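Local coordinates for PKS (Streptomyces albus, PDB 4OQJ), which probably acts as a ketosynthase of an AT-less polyketide synthase, extending carrier-bound acyl chains during assembly of the antibiotic oxazolomycin, at residues A354-P357 with G358-A361; S239-G242 with H243-F247; A568-R571 with E572-R576. One frame throughout, in Å; residues are numbered along the deposited sequence.

Contact 1 of 3, residues A354-P357 with G358-A361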
ATOM      1  N   ALA A 354     -34.680  12.828   3.859  1.00 77.78           N
ATOM      2  CA  ALA A 354     -34.044  13.413   2.686  1.00 73.79           C
ATOM      3  C   ALA A 354     -33.476  14.807   2.952  1.00 62.46           C
ATOM      4  O   ALA A 354     -34.061  15.611   3.686  1.00 48.14           O
ATOM      5  CB  ALA A 354     -35.039  13.466   1.530  1.00 74.53           C
ATOM      6  N   LEU A 355     -32.320  15.079   2.354  1.00 57.59           N
ATOM      7  CA  LEU A 355     -31.783  16.431   2.317  1.00 50.14           C
ATOM      8  C   LEU A 355     -32.538  17.208   1.238  1.00 48.50           C
ATOM      9  O   LEU A 355     -33.269  16.617   0.441  1.00 49.68           O
ATOM     10  CB  LEU A 355     -30.279  16.413   2.031  1.00 42.61           C
ATOM     11  CG  LEU A 355     -29.408  15.590   2.986  1.00 35.19           C
ATOM     12  CD1 LEU A 355     -27.969  15.663   2.566  1.00 31.63           C
ATOM     13  CD2 LEU A 355     -29.543  16.089   4.411  1.00 35.55           C
ATOM     14  N   ALA A 356     -32.358  18.522   1.209  1.00 43.47           N
ATOM     15  CA  ALA A 356     -33.030  19.361   0.220  1.00 40.14           C
ATOM     16  C   ALA A 356     -32.688  18.934  -1.209  1.00 37.09           C
ATOM     17  O   ALA A 356     -31.511  18.786  -1.547  1.00 34.22           O
ATOM     18  CB  ALA A 356     -32.655  20.813   0.428  1.00 38.45           C
ATOM     19  N   PRO A 357     -33.710  18.737  -2.058  1.00 39.12           N
ATOM     20  CA  PRO A 357     -33.413  18.402  -3.457  1.00 35.44           C
ATOM     21  C   PRO A 357     -32.672  19.511  -4.193  1.00 33.32           C
ATOM     22  O   PRO A 357     -32.913  20.685  -3.954  1.00 32.12           O
ATOM     23  CB  PRO A 357     -34.797  18.173  -4.075  1.00 38.22           C
ATOM     24  CG  PRO A 357     -35.747  18.845  -3.162  1.00 42.04           C
ATOM     25  CD  PRO A 357     -35.157  18.724  -1.794  1.00 43.64           C
ATOM     26  N   GLY A 358     -31.764  19.115  -5.079  1.00 30.49           N
ATOM     27  CA  GLY A 358     -30.997  20.047  -5.874  1.00 28.87           C
ATOM     28  C   GLY A 358     -29.980  20.844  -5.079  1.00 29.36           C
ATOM     29  O   GLY A 358     -29.569  21.904  -5.529  1.00 31.66           O
ATOM     30  N   SER A 359     -29.557  20.343  -3.920  1.00 27.96           N
ATOM     31  CA  SER A 359     -28.666  21.108  -3.050  1.00 27.93           C
ATOM     32  C   SER A 359     -27.197  20.663  -3.092  1.00 28.31           C
ATOM     33  O   SER A 359     -26.344  21.327  -2.500  1.00 29.49           O
ATOM     34  CB  SER A 359     -29.162  21.043  -1.606  1.00 29.03           C
ATOM     35  OG  SER A 359     -29.132  19.720  -1.106  1.00 29.34           O
ATOM     36  N   CYS A 360     -26.901  19.548  -3.762  1.00 26.95           N
ATOM     37  CA  CYS A 360     -25.509  19.122  -3.963  1.00 25.30           C
ATOM     38  C   CYS A 360     -25.255  18.783  -5.426  1.00 23.41           C
ATOM     39  O   CYS A 360     -25.884  17.900  -5.991  1.00 23.99           O
ATOM     40  CB  CYS A 360     -25.155  17.915  -3.075  1.00 22.02           C
ATOM     41  SG  CYS A 360     -23.406  17.406  -3.128  1.00 20.74           S
ATOM     42  N   ALA A 361     -24.307  19.481  -6.032  1.00 22.22           N
ATOM     43  CA  ALA A 361     -23.942  19.221  -7.411  1.00 21.61           C
ATOM     44  C   ALA A 361     -23.188  17.902  -7.531  1.00 19.91           C
ATOM     45  O   ALA A 361     -22.471  17.483  -6.617  1.00 20.18           O
ATOM     46  CB  ALA A 361     -23.102  20.363  -7.956  1.00 23.18           C
TER
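A type II beta turn from Ala356 to Ser359 reverses the chain at the surface just before strand 360-363. Pro357 and Gly358 fill its two central positions. The proline ring holds phi near -60°, as the first corner of such a turn needs, and Gly358 takes the positive phi of 70° that the second corner requires, a value that glycine adopts readily. The carbonyl of Ala356 is the acceptor that closes the turn, and Ser359 reaches it twice. The classical bond from Ser359 N to Ala356 O is weak, at 3.4 Å and well bent. The hydroxyl does more: Ser359 OG donates to Ala356 O over only 2.6 Å, from a position tilted 20° out of the carbonyl plane. It gets there because chi1 (63°) sets OG between the backbone N and the carbonyl carbon, folding it back over the turn. One oxygen is thus gripped by both the backbone and the side chain of the same residue. Beside these bonds the methyl group of Ala356 lies against the serine methylene, with the two CB atoms 4.0 Å apart. Helix 336-348 precedes the turn, and Leu355 N bonds to the side chain of Asn349 in the loop between. After the turn the chain enters strand 360-363, which runs between strands 325-327 and 413-415 in the large mixed sheet of the ketosynthase.

Contact 2 of 3, residues S239-G242 with H243-F247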
ATOM      1  N   SER A 239     -18.068   2.829 -24.490  1.00 23.53           N
ATOM      2  CA  SER A 239     -19.195   3.360 -25.230  1.00 29.84           C
ATOM      3  C   SER A 239     -19.044   3.136 -26.728  1.00 27.68           C
ATOM      4  O   SER A 239     -17.928   2.947 -27.216  1.00 25.54           O
ATOM      5  CB  SER A 239     -19.370   4.848 -24.947  1.00 33.55           C
ATOM      6  OG  SER A 239     -18.464   5.611 -25.704  1.00 30.86           O
ATOM      7  N   PRO A 240     -20.175   3.160 -27.458  1.00 28.32           N
ATOM      8  CA  PRO A 240     -20.191   2.927 -28.904  1.00 31.52           C
ATOM      9  C   PRO A 240     -19.728   4.111 -29.743  1.00 30.56           C
ATOM     10  O   PRO A 240     -19.506   3.919 -30.938  1.00 35.43           O
ATOM     11  CB  PRO A 240     -21.675   2.641 -29.200  1.00 32.48           C
ATOM     12  CG  PRO A 240     -22.337   2.476 -27.881  1.00 32.73           C
ATOM     13  CD  PRO A 240     -21.547   3.279 -26.929  1.00 28.60           C
ATOM     14  N   ASP A 241     -19.604   5.293 -29.142  1.00 29.38           N
ATOM     15  CA  ASP A 241     -19.279   6.517 -29.879  1.00 30.16           C
ATOM     16  C   ASP A 241     -18.112   7.317 -29.292  1.00 34.04           C
ATOM     17  O   ASP A 241     -17.838   8.429 -29.735  1.00 34.63           O
ATOM     18  CB  ASP A 241     -20.509   7.416 -29.945  1.00 31.21           C
ATOM     19  CG  ASP A 241     -21.065   7.759 -28.572  1.00 37.37           C
ATOM     20  OD1 ASP A 241     -20.416   7.438 -27.542  1.00 32.83           O
ATOM     21  OD2 ASP A 241     -22.153   8.372 -28.530  1.00 36.70           O
ATOM     22  N   GLY A 242     -17.435   6.771 -28.289  1.00 32.32           N
ATOM     23  CA  GLY A 242     -16.304   7.465 -27.688  1.00 31.73           C
ATOM     24  C   GLY A 242     -16.688   8.574 -26.718  1.00 30.86           C
ATOM     25  O   GLY A 242     -15.822   9.249 -26.157  1.00 34.43           O
ATOM     26  N   HIS A 243     -17.985   8.782 -26.528  1.00 23.65           N
ATOM     27  CA  HIS A 243     -18.474   9.767 -25.567  1.00 25.35           C
ATOM     28  C   HIS A 243     -18.893   9.081 -24.270  1.00 24.99           C
ATOM     29  O   HIS A 243     -19.406   7.964 -24.285  1.00 27.15           O
ATOM     30  CB  HIS A 243     -19.652  10.551 -26.146  1.00 27.55           C
ATOM     31  CG  HIS A 243     -19.306  11.334 -27.371  1.00 33.23           C
ATOM     32  ND1 HIS A 243     -18.565  12.497 -27.325  1.00 32.68           N
ATOM     33  CD2 HIS A 243     -19.586  11.121 -28.679  1.00 40.04           C
ATOM     34  CE1 HIS A 243     -18.405  12.965 -28.548  1.00 35.05           C
ATOM     35  NE2 HIS A 243     -19.014  12.149 -29.390  1.00 40.76           N
ATOM     36  N   CYS A 244     -18.676   9.773 -23.159  1.00 22.51           N
ATOM     37  CA  CYS A 244     -19.033   9.276 -21.831  1.00 21.92           C
ATOM     38  C   CYS A 244     -20.159  10.135 -21.246  1.00 22.90           C
ATOM     39  O   CYS A 244     -19.920  11.236 -20.731  1.00 22.94           O
ATOM     40  CB  CYS A 244     -17.802   9.294 -20.922  1.00 22.36           C
ATOM     41  SG  CYS A 244     -18.095   8.770 -19.208  1.00 23.92           S
ATOM     42  N   ARG A 245     -21.388   9.635 -21.327  1.00 23.30           N
ATOM     43  CA  ARG A 245     -22.557  10.478 -21.056  1.00 23.62           C
ATOM     44  C   ARG A 245     -23.088  10.228 -19.652  1.00 21.79           C
ATOM     45  O   ARG A 245     -24.204   9.732 -19.472  1.00 21.94           O
ATOM     46  CB  ARG A 245     -23.647  10.223 -22.097  1.00 24.67           C
ATOM     47  CG  ARG A 245     -23.154  10.316 -23.537  1.00 26.11           C
ATOM     48  CD  ARG A 245     -24.269   9.988 -24.539  1.00 29.15           C
ATOM     49  NE  ARG A 245     -23.766   9.920 -25.911  1.00 32.64           N
ATOM     50  CZ  ARG A 245     -23.569  10.978 -26.694  1.00 38.18           C
ATOM     51  NH1 ARG A 245     -23.827  12.199 -26.248  1.00 34.89           N
ATOM     52  NH2 ARG A 245     -23.105  10.817 -27.926  1.00 42.97           N
ATOM     53  N   ALA A 246     -22.284  10.608 -18.660  1.00 20.37           N
ATOM     54  CA  ALA A 246     -22.544  10.251 -17.276  1.00 19.32           C
ATOM     55  C   ALA A 246     -23.878  10.805 -16.784  1.00 21.37           C
ATOM     56  O   ALA A 246     -24.141  12.010 -16.883  1.00 22.06           O
ATOM     57  CB  ALA A 246     -21.405  10.746 -16.376  1.00 17.98           C
ATOM     58  N   PHE A 247     -24.694   9.890 -16.261  1.00 21.42           N
ATOM     59  CA  PHE A 247     -25.989  10.168 -15.620  1.00 25.75           C
ATOM     60  C   PHE A 247     -27.100  10.511 -16.608  1.00 28.25           C
ATOM     61  O   PHE A 247     -28.257  10.697 -16.217  1.00 27.62           O
ATOM     62  CB  PHE A 247     -25.821  11.276 -14.581  1.00 26.52           C
ATOM     63  CG  PHE A 247     -24.739  10.974 -13.588  1.00 28.61           C
ATOM     64  CD1 PHE A 247     -24.847   9.859 -12.770  1.00 31.54           C
ATOM     65  CD2 PHE A 247     -23.614  11.764 -13.493  1.00 30.45           C
ATOM     66  CE1 PHE A 247     -23.854   9.545 -11.860  1.00 33.93           C
ATOM     67  CE2 PHE A 247     -22.612  11.458 -12.582  1.00 28.10           C
ATOM     68  CZ  PHE A 247     -22.734  10.344 -11.771  1.00 29.91           C
TER
HETATM   69  O   HOH W   1     -22.110   7.094 -25.435  1.00 23.08           O
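The guanidinium of Arg245 has His243 CB over one face, 3.8 Å above its plane and offset toward the rim, while Asp241 OD2 sits at its edge, nearly in plane. That edge contact is a salt bridge, 2.7 Å from Arg245 NH2 to Asp241 OD2; the NH2 nitrogen approaches that oxygen from above the carboxylate plane. The His243 ring stands almost perpendicular to the same carboxylate, planes 87° apart, and Asp241 CG lies in the ring plane at its edge, 3.7 Å from His243 CD2. The other carboxylate oxygen makes an Asx turn: His243 N donates to Asp241 OD1 over 3.0 Å. The bend lies in the ketosynthase loop between strands 230-231 and 259-267. Chi1 of Asp241 (57°) tucks CG between backbone N and carbonyl carbon, bringing the carboxylate back over its own loop. Water 1 lies 2.7 Å from Asp241 OD1, to which it can donate, though it has more acceptors in reach than protons; it weakly accepts from Arg245 NE. The single proton of Ser239 OG has both His243 O, at 2.9 Å, and Asp241 OD1 within reach. Gly242, with positive phi, carries the chain round the bend. His243 ND1 is hydrogen-bonded to Glu50.

Contact 3 of 3, residues A568-R571 with E572-R576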
ATOM      1  N   ALA A 568      21.834  42.401   7.806  1.00 28.48           N
ATOM      2  CA  ALA A 568      22.173  42.019   9.171  1.00 32.10           C
ATOM      3  C   ALA A 568      23.499  41.277   9.235  1.00 27.92           C
ATOM      4  O   ALA A 568      24.285  41.490  10.153  1.00 26.45           O
ATOM      5  CB  ALA A 568      21.062  41.159   9.772  1.00 33.22           C
ATOM      6  N   ALA A 569      23.752  40.410   8.259  1.00 23.20           N
ATOM      7  CA  ALA A 569      24.983  39.620   8.253  1.00 24.92           C
ATOM      8  C   ALA A 569      26.197  40.523   8.053  1.00 26.49           C
ATOM      9  O   ALA A 569      27.260  40.309   8.644  1.00 27.24           O
ATOM     10  CB  ALA A 569      24.921  38.550   7.168  1.00 25.48           C
ATOM     11  N   PHE A 570      26.034  41.549   7.230  1.00 24.14           N
ATOM     12  CA  PHE A 570      27.112  42.504   7.007  1.00 23.72           C
ATOM     13  C   PHE A 570      27.395  43.252   8.293  1.00 25.09           C
ATOM     14  O   PHE A 570      28.543  43.373   8.717  1.00 24.33           O
ATOM     15  CB  PHE A 570      26.749  43.490   5.891  1.00 22.31           C
ATOM     16  CG  PHE A 570      27.778  44.570   5.671  1.00 22.86           C
ATOM     17  CD1 PHE A 570      28.851  44.357   4.819  1.00 21.16           C
ATOM     18  CD2 PHE A 570      27.670  45.794   6.314  1.00 25.77           C
ATOM     19  CE1 PHE A 570      29.794  45.341   4.614  1.00 21.97           C
ATOM     20  CE2 PHE A 570      28.613  46.786   6.114  1.00 30.61           C
ATOM     21  CZ  PHE A 570      29.677  46.561   5.258  1.00 25.08           C
ATOM     22  N   ARG A 571      26.326  43.750   8.906  1.00 30.69           N
ATOM     23  CA  ARG A 571      26.410  44.556  10.119  1.00 30.53           C
ATOM     24  C   ARG A 571      27.177  43.808  11.204  1.00 29.09           C
ATOM     25  O   ARG A 571      28.054  44.382  11.854  1.00 31.63           O
ATOM     26  CB  ARG A 571      24.998  44.928  10.595  1.00 32.41           C
ATOM     27  CG  ARG A 571      24.947  46.050  11.596  1.00 35.51           C
ATOM     28  CD  ARG A 571      23.542  46.626  11.755  1.00 40.10           C
ATOM     29  NE  ARG A 571      22.516  45.600  11.953  1.00 41.43           N
ATOM     30  CZ  ARG A 571      21.535  45.308  11.094  1.00 35.03           C
ATOM     31  NH1 ARG A 571      20.660  44.367  11.404  1.00 33.57           N
ATOM     32  NH2 ARG A 571      21.404  45.953   9.937  1.00 33.37           N
ATOM     33  N   GLU A 572      26.867  42.522  11.372  1.00 30.82           N
ATOM     34  CA  GLU A 572      27.569  41.678  12.342  1.00 33.55           C
ATOM     35  C   GLU A 572      29.078  41.684  12.113  1.00 33.35           C
ATOM     36  O   GLU A 572      29.847  42.029  13.008  1.00 35.52           O
ATOM     37  CB  GLU A 572      27.059  40.231  12.289  1.00 35.78           C
ATOM     38  CG  GLU A 572      27.840  39.273  13.208  1.00 43.11           C
ATOM     39  CD  GLU A 572      27.542  37.801  12.961  1.00 50.77           C
ATOM     40  OE1 GLU A 572      26.510  37.483  12.325  1.00 48.65           O
ATOM     41  OE2 GLU A 572      28.356  36.958  13.404  1.00 56.10           O
ATOM     42  N   HIS A 573      29.503  41.285  10.922  1.00 30.25           N
ATOM     43  CA  HIS A 573      30.934  41.158  10.638  1.00 29.98           C
ATOM     44  C   HIS A 573      31.647  42.502  10.553  1.00 25.43           C
ATOM     45  O   HIS A 573      32.847  42.595  10.830  1.00 28.41           O
ATOM     46  CB  HIS A 573      31.136  40.376   9.348  1.00 31.87           C
ATOM     47  CG  HIS A 573      30.604  38.981   9.419  1.00 32.22           C
ATOM     48  ND1 HIS A 573      31.168  38.017  10.225  1.00 37.03           N
ATOM     49  CD2 HIS A 573      29.543  38.396   8.814  1.00 29.88           C
ATOM     50  CE1 HIS A 573      30.482  36.891  10.104  1.00 36.23           C
ATOM     51  NE2 HIS A 573      29.493  37.096   9.256  1.00 30.41           N
ATOM     52  N   PHE A 574      30.931  43.549  10.165  1.00 25.51           N
ATOM     53  CA  PHE A 574      31.545  44.872  10.125  1.00 25.70           C
ATOM     54  C   PHE A 574      31.840  45.348  11.548  1.00 24.78           C
ATOM     55  O   PHE A 574      32.908  45.895  11.813  1.00 24.40           O
ATOM     56  CB  PHE A 574      30.647  45.877   9.393  1.00 22.95           C
ATOM     57  CG  PHE A 574      31.334  47.181   9.073  1.00 24.39           C
ATOM     58  CD1 PHE A 574      31.361  48.207   9.993  1.00 26.51           C
ATOM     59  CD2 PHE A 574      31.959  47.368   7.850  1.00 24.70           C
ATOM     60  CE1 PHE A 574      31.998  49.400   9.699  1.00 28.59           C
ATOM     61  CE2 PHE A 574      32.590  48.541   7.551  1.00 24.51           C
ATOM     62  CZ  PHE A 574      32.613  49.567   8.476  1.00 28.09           C
ATOM     63  N   ASP A 575      30.883  45.156  12.453  1.00 27.84           N
ATOM     64  CA  ASP A 575      31.073  45.523  13.854  1.00 30.40           C
ATOM     65  C   ASP A 575      32.295  44.814  14.421  1.00 30.80           C
ATOM     66  O   ASP A 575      33.149  45.433  15.057  1.00 30.17           O
ATOM     67  CB  ASP A 575      29.836  45.176  14.687  1.00 30.01           C
ATOM     68  CG  ASP A 575      28.722  46.199  14.546  1.00 29.62           C
ATOM     69  OD1 ASP A 575      28.970  47.302  14.009  1.00 31.19           O
ATOM     70  OD2 ASP A 575      27.589  45.902  14.994  1.00 30.36           O
ATOM     71  N   ARG A 576      32.385  43.514  14.173  1.00 34.91           N
ATOM     72  CA  ARG A 576      33.484  42.731  14.717  1.00 41.33           C
ATOM     73  C   ARG A 576      34.811  43.103  14.062  1.00 40.60           C
ATOM     74  O   ARG A 576      35.849  43.111  14.721  1.00 39.35           O
ATOM     75  CB  ARG A 576      33.190  41.239  14.559  1.00 43.84           C
ATOM     76  CG  ARG A 576      31.948  40.805  15.344  1.00 54.01           C
ATOM     77  CD  ARG A 576      31.721  39.297  15.330  1.00 63.77           C
ATOM     78  NE  ARG A 576      30.432  38.948  15.931  1.00 72.49           N
ATOM     79  CZ  ARG A 576      30.210  38.831  17.241  1.00 76.39           C
ATOM     80  NH1 ARG A 576      31.192  39.031  18.121  1.00 69.90           N
ATOM     81  NH2 ARG A 576      28.995  38.510  17.675  1.00 80.33           N
TER
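Phe570 O receives Phe574 N over 2.8 Å, the shortest of the i to i+4 bonds in this part of helix 568-581, and the same pair of residues also meets through its rings. Both phenylalanines hold CG anti to the backbone N (chi1 176° and -168°), which sends the side chains side by side in the same direction from one face of the helix. Their planes are 29° apart, but the rings have slid past each other until they barely overlap, with centroids 5.4 Å apart. The nearest approach is oblique to the Phe574 ring, Phe570 CZ to Phe574 CD2 at 3.5 Å, while Phe574 CB lies over one face of the Phe570 ring. On another face of the helix, Ala569 O accepts a long, weak bond from His573 N at 3.3 Å, and the imidazole presses obliquely on the same oxygen, with His573 CD2 3.0 Å from it. Arg571 O takes a sound backbone bond from Asp575 N and lies 3.3 Å from Asp575 CG. The charges of these two side chains do not meet, Arg571 NE and Asp575 OD2 being 5.9 Å apart. The arginine instead kinks at chi3 and lays its guanidinium across the backbone, with Ala568 CA 3.5 Å above one face of the group and offset toward its rim; Arg571 NH2 finds its partner in Tyr564 O near the end of the preceding helix. The helix packs in a cluster of helices. Phe570 packs on Leu563 and Tyr564 of helix 557-566 and on Ala603 and Thr604 of helix 594-610, whereas Phe574 fits between Ala599 of the latter and Ala585, Leu588 and Leu589 of helix 585-590.

Contacts 1 and 2 both belong to the ketosynthase, with centres 26 Å apart and nearest atoms about 8 Å apart. They do not touch, but two helices tie their surroundings together. Helix 366-369, which follows the strand entered at contact 1, packs on Cys244 and Ala246, and helix 336-348, which leads toward the turn of contact 1, supplies Asp337 to Phe247 N. Contact 3 lies in a separate helical part, its centre 65 Å from that of contact 1 and 69 Å from that of contact 2, on the opposite side of the chain's centre from contact 2. The potassium site at Ser292 and Lys294 takes no residue from any of the three.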